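PDB 1LQT: NADPH-ferredoxin reductase FprA from Mycobacterium tuberculosis, which catalyses electron transfer between NADPH and ferredoxin through a bound FAD, and may supply electrons to P450 systems. Local coordinates for residues A148-I153 / A315-R320; V194-R199 / R265-R270. All coordinates share one frame; numbering follows the deposited sequence.

Contact 1: residues A148-I153 / A315-R320; sequences ARAVVI and AQLVVR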
ATOM      1  N   ALA A 148      -0.498   5.574 -26.717  1.00 12.18           N
ATOM      2  CA  ALA A 148      -1.292   4.406 -26.953  1.00 11.94           C
ATOM      3  C   ALA A 148      -0.965   3.174 -26.146  1.00 11.93           C
ATOM      4  O   ALA A 148      -1.836   2.344 -25.969  1.00 12.55           O
ATOM      5  CB  ALA A 148      -1.290   4.055 -28.454  1.00 13.15           C
ATOM      6  N   ARG A 149       0.276   3.005 -25.733  1.00 11.17           N
ATOM      7  CA  ARG A 149       0.645   1.782 -25.009  1.00 10.57           C
ATOM      8  C   ARG A 149       1.326   2.107 -23.685  1.00  9.88           C
ATOM      9  O   ARG A 149       2.260   2.914 -23.627  1.00 10.36           O
ATOM     10  CB  ARG A 149       1.568   0.862 -25.808  1.00 10.46           C
ATOM     11  CG  ARG A 149       1.899  -0.427 -25.062  1.00 10.36           C
ATOM     12  CD  ARG A 149       2.739  -1.431 -25.825  1.00 10.36           C
ATOM     13  NE  ARG A 149       1.990  -2.003 -26.949  1.00 11.52           N
ATOM     14  CZ  ARG A 149       2.244  -1.752 -28.244  1.00 11.56           C
ATOM     15  NH1 ARG A 149       3.239  -0.974 -28.640  1.00 11.99           N
ATOM     16  NH2 ARG A 149       1.485  -2.302 -29.166  1.00 13.19           N
ATOM     17  N   ALA A 150       0.834   1.441 -22.645  1.00  9.56           N
ATOM     18  CA  ALA A 150       1.484   1.454 -21.340  1.00  9.83           C
ATOM     19  C   ALA A 150       1.967   0.034 -21.031  1.00  9.42           C
ATOM     20  O   ALA A 150       1.331  -0.947 -21.416  1.00  9.44           O
ATOM     21  CB  ALA A 150       0.526   1.915 -20.276  1.00 10.19           C
ATOM     22  N   VAL A 151       3.073  -0.054 -20.303  1.00  9.42           N
ATOM     23  CA  VAL A 151       3.626  -1.324 -19.844  1.00  9.32           C
ATOM     24  C   VAL A 151       3.682  -1.278 -18.331  1.00  8.95           C
ATOM     25  O   VAL A 151       4.159  -0.324 -17.752  1.00 10.25           O
ATOM     26  CB  VAL A 151       4.997  -1.531 -20.451  1.00  9.71           C
ATOM     27  CG1 VAL A 151       5.670  -2.752 -19.859  1.00 11.52           C
ATOM     28  CG2 VAL A 151       4.890  -1.688 -21.975  1.00 10.16           C
ATOM     29  N   VAL A 152       3.179  -2.341 -17.716  1.00  8.81           N
ATOM     30  CA  VAL A 152       3.203  -2.532 -16.277  1.00  8.54           C
ATOM     31  C   VAL A 152       4.064  -3.740 -15.987  1.00  8.55           C
ATOM     32  O   VAL A 152       3.830  -4.823 -16.502  1.00  9.62           O
ATOM     33  CB  VAL A 152       1.791  -2.729 -15.710  1.00  9.35           C
ATOM     34  CG1 VAL A 152       1.861  -2.951 -14.198  1.00 10.30           C
ATOM     35  CG2 VAL A 152       0.896  -1.537 -16.018  1.00 10.28           C
ATOM     36  N   ILE A 153       5.077  -3.546 -15.160  1.00  8.72           N
ATOM     37  CA  ILE A 153       5.980  -4.636 -14.766  1.00  8.69           C
ATOM     38  C   ILE A 153       5.504  -5.220 -13.444  1.00  8.49           C
ATOM     39  O   ILE A 153       5.299  -4.473 -12.503  1.00  9.12           O
ATOM     40  CB  ILE A 153       7.423  -4.157 -14.620  1.00  8.86           C
ATOM     41  CG1 ILE A 153       7.903  -3.365 -15.834  1.00  9.85           C
ATOM     42  CG2 ILE A 153       8.331  -5.337 -14.304  1.00  9.27           C
ATOM     43  CD1 ILE A 153       7.848  -4.084 -17.153  1.00 10.56           C
ATOM     44  N   ALA A 315       6.375   2.086 -26.256  1.00 10.18           N
ATOM     45  CA  ALA A 315       5.562   2.355 -25.083  1.00 10.72           C
ATOM     46  C   ALA A 315       5.818   3.757 -24.641  1.00 10.23           C
ATOM     47  O   ALA A 315       6.933   4.235 -24.774  1.00 11.29           O
ATOM     48  CB  ALA A 315       5.871   1.390 -23.977  1.00 11.86           C
ATOM     49  N   GLN A 316       4.800   4.395 -24.064  1.00 10.07           N
ATOM     50  CA  GLN A 316       4.954   5.789 -23.638  1.00 10.62           C
ATOM     51  C   GLN A 316       4.799   5.970 -22.127  1.00 10.60           C
ATOM     52  O   GLN A 316       5.001   7.063 -21.621  1.00 11.52           O
ATOM     53  CB  GLN A 316       4.005   6.693 -24.408  1.00 11.98           C
ATOM     54  CG  GLN A 316       4.164   6.578 -25.904  1.00 12.35           C
ATOM     55  CD  GLN A 316       3.449   5.367 -26.457  1.00 12.73           C
ATOM     56  OE1 GLN A 316       2.376   5.022 -25.980  1.00 12.92           O
ATOM     57  NE2 GLN A 316       4.024   4.740 -27.513  1.00 14.34           N
ATOM     58  N   LEU A 317       4.475   4.890 -21.428  1.00 10.20           N
ATOM     59  CA  LEU A 317       4.368   4.861 -19.966  1.00 10.12           C
ATOM     60  C   LEU A 317       4.830   3.496 -19.524  1.00  9.38           C
ATOM     61  O   LEU A 317       4.376   2.493 -20.068  1.00  9.52           O
ATOM     62  CB  LEU A 317       2.929   5.073 -19.518  1.00 10.72           C
ATOM     63  CG  LEU A 317       2.677   4.992 -18.010  1.00 10.94           C
ATOM     64  CD1 LEU A 317       3.337   6.120 -17.263  1.00 12.99           C
ATOM     65  CD2 LEU A 317       1.176   4.942 -17.744  1.00 11.50           C
ATOM     66  N   VAL A 318       5.717   3.450 -18.535  1.00  9.60           N
ATOM     67  CA  VAL A 318       6.130   2.214 -17.890  1.00  9.35           C
ATOM     68  C   VAL A 318       5.880   2.422 -16.395  1.00  9.35           C
ATOM     69  O   VAL A 318       6.421   3.349 -15.798  1.00 10.24           O
ATOM     70  CB  VAL A 318       7.609   1.886 -18.147  1.00  9.60           C
ATOM     71  CG1 VAL A 318       8.019   0.662 -17.330  1.00 10.78           C
ATOM     72  CG2 VAL A 318       7.843   1.631 -19.616  1.00 10.67           C
ATOM     73  N   VAL A 319       5.049   1.569 -15.825  1.00  9.07           N
ATOM     74  CA  VAL A 319       4.786   1.573 -14.399  1.00  9.30           C
ATOM     75  C   VAL A 319       5.360   0.288 -13.822  1.00  8.59           C
ATOM     76  O   VAL A 319       4.949  -0.803 -14.174  1.00  9.20           O
ATOM     77  CB  VAL A 319       3.300   1.629 -14.072  1.00  9.09           C
ATOM     78  CG1 VAL A 319       3.089   1.697 -12.560  1.00  9.75           C
ATOM     79  CG2 VAL A 319       2.632   2.816 -14.752  1.00 10.04           C
ATOM     80  N   ARG A 320       6.346   0.427 -12.947  1.00  8.59           N
ATOM     81  CA  ARG A 320       6.903  -0.732 -12.261  1.00  8.63           C
ATOM     82  C   ARG A 320       6.051  -1.029 -11.033  1.00  8.34           C
ATOM     83  O   ARG A 320       5.944  -0.206 -10.132  1.00  8.61           O
ATOM     84  CB  ARG A 320       8.380  -0.564 -11.915  1.00  9.05           C
ATOM     85  CG  ARG A 320       8.707   0.561 -10.941  1.00  8.74           C
ATOM     86  CD  ARG A 320      10.180   0.663 -10.640  1.00  9.28           C
ATOM     87  NE  ARG A 320      10.469   1.787  -9.772  1.00  9.67           N
ATOM     88  CZ  ARG A 320      10.652   3.020 -10.196  1.00  9.85           C
ATOM     89  NH1 ARG A 320      10.553   3.371 -11.472  1.00 10.69           N
ATOM     90  NH2 ARG A 320      10.946   3.961  -9.316  1.00 11.56           N
TER
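Strands 149-153 and 317-320 run parallel about 4.7 Å apart with a 16° twist: V151 N donates to L317 O, V151 O accepts V319 N at 2.8 Å, and I153 N donates to V319 O. Before this regular ladder Q316 takes over. Its backbone N reaches R149 O at 3.0 Å, and its side chain turns back to bring OE1 to R149 N at 2.9 Å, in the plane of the carboxamide and nearly straight. CG stands beside the backbone N, and the bend at chi2 (80°) folds the amide toward the other strand, where its oxygen serves as a main-chain carbonyl would. R149 O is thus used by Q316 N, and the buried L317 N finds no partner.

Beta-branched residues suit the extended backbone here. V151 places CG2 beside its own N, 3.8 Å from A315 CB, while the CG1 atoms of I153 and V318 approach to 4.3 Å on the same face. On the other face A150 CB meets L317 CD2 at 4.0 Å; the small alanine accommodates both this leucine and L166. The charges of the arginines are met beyond the two strands: R149 pairs with E193, and R320 with D109.

Helix 157-167 covers the face of A150, V152 and L317, with A159 and V162 against V152. In the sheet, strand 193-197 borders 149-153 and strand 122-124 borders 317-320, so the contact lies inside a six-stranded parallel sheet.

Contact 2: residues V194-R199 / R265-R270; sequences VVIVGR and RRMVFR. With ODP (4-oxo-nicotinamide-adenine dinucleotide phosphate), chain I.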
ATOM      1  N   VAL A 194      -2.545  -2.000 -22.403  1.00 10.01           N
ATOM      2  CA  VAL A 194      -1.620  -2.164 -21.298  1.00  9.63           C
ATOM      3  C   VAL A 194      -1.061  -3.573 -21.387  1.00  9.53           C
ATOM      4  O   VAL A 194      -1.814  -4.523 -21.468  1.00 10.47           O
ATOM      5  CB  VAL A 194      -2.308  -1.988 -19.925  1.00 10.67           C
ATOM      6  CG1 VAL A 194      -1.334  -2.265 -18.799  1.00 11.28           C
ATOM      7  CG2 VAL A 194      -2.876  -0.590 -19.776  1.00 11.04           C
ATOM      8  N   VAL A 195       0.250  -3.668 -21.368  1.00  9.24           N
ATOM      9  CA  VAL A 195       0.926  -4.959 -21.357  1.00  9.07           C
ATOM     10  C   VAL A 195       1.484  -5.180 -19.956  1.00  8.88           C
ATOM     11  O   VAL A 195       2.276  -4.395 -19.461  1.00  9.41           O
ATOM     12  CB  VAL A 195       2.063  -5.044 -22.377  1.00  9.89           C
ATOM     13  CG1 VAL A 195       2.604  -6.446 -22.412  1.00 10.58           C
ATOM     14  CG2 VAL A 195       1.555  -4.629 -23.761  1.00 10.79           C
ATOM     15  N   ILE A 196       1.002  -6.218 -19.286  1.00  9.29           N
ATOM     16  CA  ILE A 196       1.438  -6.624 -17.940  1.00  9.21           C
ATOM     17  C   ILE A 196       2.496  -7.689 -18.129  1.00  8.83           C
ATOM     18  O   ILE A 196       2.243  -8.744 -18.702  1.00 10.18           O
ATOM     19  CB  ILE A 196       0.272  -7.163 -17.136  1.00 10.11           C
ATOM     20  CG1 ILE A 196      -0.805  -6.106 -16.993  1.00 10.91           C
ATOM     21  CG2 ILE A 196       0.757  -7.642 -15.767  1.00 11.34           C
ATOM     22  CD1 ILE A 196      -2.054  -6.581 -16.355  1.00 13.10           C
ATOM     23  N   VAL A 197       3.685  -7.406 -17.620  1.00  9.35           N
ATOM     24  CA  VAL A 197       4.885  -8.188 -17.910  1.00  9.63           C
ATOM     25  C   VAL A 197       5.401  -8.837 -16.622  1.00  9.18           C
ATOM     26  O   VAL A 197       5.876  -8.143 -15.715  1.00  9.16           O
ATOM     27  CB  VAL A 197       5.966  -7.274 -18.516  1.00 10.53           C
ATOM     28  CG1 VAL A 197       7.185  -8.067 -18.911  1.00 12.18           C
ATOM     29  CG2 VAL A 197       5.423  -6.519 -19.715  1.00 11.56           C
ATOM     30  N   GLY A 198       5.304 -10.164 -16.563  1.00  9.15           N
ATOM     31  CA  GLY A 198       5.739 -10.966 -15.435  1.00  8.62           C
ATOM     32  C   GLY A 198       7.031 -11.681 -15.753  1.00  8.52           C
ATOM     33  O   GLY A 198       7.142 -12.318 -16.784  1.00  8.44           O
ATOM     34  N   ARG A 199       7.981 -11.653 -14.818  1.00  8.74           N
ATOM     35  CA  ARG A 199       9.284 -12.261 -15.039  1.00  8.84           C
ATOM     36  C   ARG A 199       9.266 -13.771 -14.941  1.00  8.48           C
ATOM     37  O   ARG A 199      10.014 -14.440 -15.675  1.00  8.61           O
ATOM     38  CB  ARG A 199      10.351 -11.642 -14.139  1.00  8.84           C
ATOM     39  CG  ARG A 199      10.172 -11.870 -12.643  1.00  9.50           C
ATOM     40  CD  ARG A 199      11.361 -11.387 -11.871  1.00 10.75           C
ATOM     41  NE  ARG A 199      11.117 -11.482 -10.440  1.00 10.75           N
ATOM     42  CZ  ARG A 199      11.957 -11.007  -9.543  1.00 11.61           C
ATOM     43  NH1 ARG A 199      13.082 -10.437  -9.930  1.00 12.29           N
ATOM     44  NH2 ARG A 199      11.679 -11.120  -8.266  1.00 12.24           N
ATOM     45  N   ARG A 265     -10.097  -1.831 -26.329  1.00 13.14           N
ATOM     46  CA  ARG A 265      -8.888  -1.617 -25.563  1.00 13.35           C
ATOM     47  C   ARG A 265      -8.413  -2.995 -25.086  1.00 13.36           C
ATOM     48  O   ARG A 265      -9.213  -3.910 -24.970  1.00 14.23           O
ATOM     49  CB  ARG A 265      -9.133  -0.646 -24.414  1.00 14.52           C
ATOM     50  CG  ARG A 265      -9.578   0.757 -24.884  1.00 16.60           C
ATOM     51  CD  ARG A 265      -9.872   1.709 -23.679  1.00 20.03           C
ATOM     52  NE  ARG A 265     -11.007   1.155 -22.946  1.00 25.36           N
ATOM     53  CZ  ARG A 265     -11.648   1.669 -21.897  1.00 27.79           C
ATOM     54  NH1 ARG A 265     -11.240   2.823 -21.345  1.00 32.08           N
ATOM     55  NH2 ARG A 265     -12.705   0.990 -21.387  1.00 18.36           N
ATOM     56  N   ARG A 266      -7.110  -3.131 -24.846  1.00 12.26           N
ATOM     57  CA  ARG A 266      -6.516  -4.445 -24.567  1.00 12.39           C
ATOM     58  C   ARG A 266      -5.689  -4.433 -23.277  1.00 11.16           C
ATOM     59  O   ARG A 266      -4.868  -3.559 -23.100  1.00 11.31           O
ATOM     60  CB  ARG A 266      -5.583  -4.856 -25.717  1.00 11.70           C
ATOM     61  CG  ARG A 266      -6.285  -5.159 -27.030  1.00 13.89           C
ATOM     62  CD  ARG A 266      -5.345  -5.109 -28.245  1.00 15.57           C
ATOM     63  NE  ARG A 266      -4.159  -5.963 -28.150  1.00 16.55           N
ATOM     64  CZ  ARG A 266      -4.063  -7.212 -28.579  1.00 18.62           C
ATOM     65  NH1 ARG A 266      -5.115  -7.815 -29.081  1.00 19.10           N
ATOM     66  NH2 ARG A 266      -2.902  -7.853 -28.489  1.00 21.75           N
ATOM     67  N   MET A 267      -5.877  -5.469 -22.463  1.00 10.65           N
ATOM     68  CA  MET A 267      -5.037  -5.750 -21.319  1.00  9.95           C
ATOM     69  C   MET A 267      -4.346  -7.062 -21.624  1.00 10.17           C
ATOM     70  O   MET A 267      -4.978  -8.103 -21.590  1.00 10.43           O
ATOM     71  CB  MET A 267      -5.862  -5.852 -20.048  1.00 11.21           C
ATOM     72  CG  MET A 267      -4.996  -5.948 -18.817  1.00 11.57           C
ATOM     73  SD  MET A 267      -5.942  -6.179 -17.297  1.00 12.61           S
ATOM     74  CE  MET A 267      -6.838  -4.634 -17.189  1.00 13.51           C
ATOM     75  N   VAL A 268      -3.055  -7.000 -21.935  1.00 10.05           N
ATOM     76  CA  VAL A 268      -2.291  -8.146 -22.417  1.00 10.23           C
ATOM     77  C   VAL A 268      -1.390  -8.674 -21.310  1.00 10.05           C
ATOM     78  O   VAL A 268      -0.689  -7.895 -20.660  1.00 11.96           O
ATOM     79  CB  VAL A 268      -1.389  -7.711 -23.607  1.00 10.67           C
ATOM     80  CG1 VAL A 268      -0.567  -8.872 -24.116  1.00 12.12           C
ATOM     81  CG2 VAL A 268      -2.193  -7.096 -24.729  1.00 11.76           C
ATOM     82  N   PHE A 269      -1.394  -9.985 -21.102  1.00 10.19           N
ATOM     83  CA  PHE A 269      -0.492 -10.618 -20.137  1.00 10.04           C
ATOM     84  C   PHE A 269       0.635 -11.324 -20.873  1.00 10.33           C
ATOM     85  O   PHE A 269       0.404 -12.190 -21.693  1.00 11.39           O
ATOM     86  CB  PHE A 269      -1.221 -11.646 -19.278  1.00 10.77           C
ATOM     87  CG  PHE A 269      -2.173 -11.038 -18.266  1.00 10.92           C
ATOM     88  CD1 PHE A 269      -3.414 -10.602 -18.647  1.00 12.27           C
ATOM     89  CD2 PHE A 269      -1.806 -10.905 -16.955  1.00 11.58           C
ATOM     90  CE1 PHE A 269      -4.287 -10.048 -17.733  1.00 13.70           C
ATOM     91  CE2 PHE A 269      -2.661 -10.356 -16.031  1.00 12.59           C
ATOM     92  CZ  PHE A 269      -3.896  -9.916 -16.418  1.00 13.27           C
ATOM     93  N   ARG A 270       1.861 -10.946 -20.509  1.00 10.02           N
ATOM     94  CA  ARG A 270       3.088 -11.591 -20.990  1.00 10.45           C
ATOM     95  C   ARG A 270       3.839 -12.125 -19.775  1.00  9.67           C
ATOM     96  O   ARG A 270       4.089 -11.384 -18.845  1.00 12.45           O
ATOM     97  CB  ARG A 270       3.963 -10.567 -21.695  1.00 11.25           C
ATOM     98  CG  ARG A 270       3.459 -10.155 -23.062  1.00 13.55           C
ATOM     99  CD  ARG A 270       3.785 -11.116 -24.170  1.00 16.19           C
ATOM    100  NE  ARG A 270       5.212 -11.366 -24.323  1.00 16.47           N
ATOM    101  CZ  ARG A 270       6.094 -10.610 -24.987  1.00 18.90           C
ATOM    102  NH1 ARG A 270       5.751  -9.517 -25.639  1.00 20.25           N
ATOM    103  NH2 ARG A 270       7.345 -11.000 -25.049  1.00 20.71           N
TER
HETATM  104  O1X ODP I2458       8.986 -13.233  -9.492  1.00 13.02           O
HETATM  105  P2B ODP I2458       8.286 -12.563  -8.349  1.00 11.92           P
HETATM  106  O2X ODP I2458       7.198 -13.402  -7.712  1.00 12.96           O
HETATM  107  O3X ODP I2458       9.242 -12.009  -7.306  1.00 13.06           O
HETATM  108  O2B ODP I2458       7.561 -11.310  -9.061  1.00  9.41           O
HETATM  109  C2B ODP I2458       7.095 -10.179  -8.332  1.00  8.77           C
HETATM  110  C3B ODP I2458       5.596 -10.099  -8.159  1.00  8.73           C
HETATM  111  O3B ODP I2458       4.941 -10.524  -9.345  1.00  9.30           O
HETATM  112  C1B ODP I2458       7.375  -8.947  -9.113  1.00  8.50           C
HETATM  113  N9A ODP I2458       8.746  -8.508  -9.182  1.00  8.91           N
HETATM  114  C8A ODP I2458       9.591  -8.184  -8.150  1.00  9.52           C
HETATM  115  N7A ODP I2458      10.761  -7.756  -8.587  1.00  9.77           N
HETATM  116  C5A ODP I2458      10.695  -7.792  -9.960  1.00  9.40           C
HETATM  117  C4A ODP I2458       9.436  -8.273 -10.328  1.00  9.23           C
HETATM  118  N3A ODP I2458       9.003  -8.428 -11.604  1.00  9.18           N
HETATM  119  C2A ODP I2458       9.914  -8.092 -12.534  1.00  9.68           C
HETATM  120  N1A ODP I2458      11.158  -7.605 -12.268  1.00 10.04           N
HETATM  121  C6A ODP I2458      11.562  -7.449 -10.972  1.00  9.61           C
HETATM  122  N6A ODP I2458      12.769  -6.904 -10.768  1.00 11.14           N
HETATM  123  O4B ODP I2458       6.600  -7.963  -8.454  1.00  9.16           O
HETATM  124  C4B ODP I2458       5.388  -8.591  -8.008  1.00  9.32           C
HETATM  125  C5B ODP I2458       5.106  -8.167  -6.597  1.00  9.70           C
HETATM  126  O5B ODP I2458       3.827  -8.649  -6.252  1.00  9.24           O
HETATM  127  PA  ODP I2458       3.351  -8.578  -4.731  1.00  9.82           P
HETATM  128  O1A ODP I2458       2.048  -9.234  -4.646  1.00 10.37           O
HETATM  129  O2A ODP I2458       4.418  -9.030  -3.816  1.00 11.09           O
HETATM  130  O3  ODP I2458       3.249  -7.003  -4.485  1.00  9.19           O
HETATM  131  PN  ODP I2458       2.117  -5.895  -4.864  1.00  9.28           P
HETATM  132  O1N ODP I2458       1.501  -6.190  -6.176  1.00  9.66           O
HETATM  133  O2N ODP I2458       2.808  -4.611  -4.629  1.00  9.92           O
HETATM  134  O5D ODP I2458       1.000  -6.144  -3.780  1.00  9.11           O
HETATM  135  C5D ODP I2458       1.319  -5.908  -2.384  1.00 10.34           C
HETATM  136  C4D ODP I2458       0.309  -6.646  -1.532  1.00 10.89           C
HETATM  137  O4D ODP I2458      -0.956  -5.996  -1.519  1.00 12.08           O
HETATM  138  C1D ODP I2458      -1.970  -6.932  -1.891  1.00 12.43           C
HETATM  139  C2D ODP I2458      -1.262  -7.981  -2.639  1.00 11.64           C
HETATM  140  O2D ODP I2458      -1.986  -9.132  -2.882  1.00 12.42           O
HETATM  141  C3D ODP I2458       0.074  -8.077  -2.002  1.00 10.89           C
HETATM  142  O3D ODP I2458      -0.024  -8.955  -0.900  1.00 13.72           O
HETATM  143  N1N ODP I2458      -3.113  -6.295  -2.444  1.00 11.80           N
HETATM  144  C2N ODP I2458      -4.341  -6.991  -2.375  1.00 12.02           C
HETATM  145  C3N ODP I2458      -5.336  -6.620  -3.217  1.00 11.82           C
HETATM  146  C7N ODP I2458      -6.603  -7.476  -3.078  1.00 13.09           C
HETATM  147  N7N ODP I2458      -7.585  -7.163  -3.884  1.00 16.61           N
HETATM  148  O7N ODP I2458      -6.596  -8.403  -2.237  1.00 12.96           O
HETATM  149  C4N ODP I2458      -5.217  -5.609  -4.181  1.00 14.14           C
HETATM  150  O99 ODP I2458      -6.127  -5.306  -5.012  1.00 16.56           O
HETATM  151  C5N ODP I2458      -3.921  -4.919  -4.246  1.00 12.89           C
HETATM  152  C6N ODP I2458      -2.878  -5.299  -3.373  1.00 12.45           C
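I196 and F269 lie side by side on the closely packed face of this parallel strand pair. The methyl CD1 of I196 sits over the phenyl face, 4.1 Å from the ring centroid and 26° off its normal, a CH-pi contact. The same CD1 comes 3.9 Å from M267 CG. With its CG1 beside the backbone N (chi1 -60°) and the chain then extended, isoleucine is long enough to reach both neighbours. The unbranched, flexible methionine lays its CG and SD against that methyl, and A163 of helix 157-167 packs on both I196 and M267.

Five backbone bonds join the strands, among them I196 N to V268 O at 2.7 Å and, past the strand's end, G198 N to R270 O. These are inner strands of the Rossmann-like NADP-binding domain, in which nucleotide-binding residues follow the C-terminal ends of parallel strands. R199 stands at such an end, away from 265-270. Its guanidinium lies against the adenine of the bound 4-oxo-NADP, C5A being 3.4 Å above its plane. Its NE and NH2 grip two oxygens of the 2'-phosphate, O1X at 2.9 Å and O3X at 2.8 Å, as suits an enzyme using NADP rather than NAD.

The face of V195, V268 and R270 is looser, and V268, R266 and R270 are partly exposed there. R270 lays its aliphatic CG alongside V195 CG1, at 3.9 Å, before bending away to carry its guanidinium to E311; R266 likewise sends NE to E193.

Overall arrangement
Both contacts belong to one parallel sheet, in the order 317-320, 149-153, 193-197, 265-270, and their centres are about 9 Å apart. The seam between them runs through V152, whose O lies 2.8 Å from V197 N and whose N lies 2.8 Å from V195 O, both probable hydrogen bonds; V152 CG2 also packs on V194 CG1 at 3.6 Å. The bound 4-oxo-NADP draws on both: the I153 side chain of contact 1 comes within about 4 Å of it, and contact 2 supplies R199. The bound FAD is more remote, its nearest atoms about 10 Å from the V319 side chain and about 14 Å from that of I196.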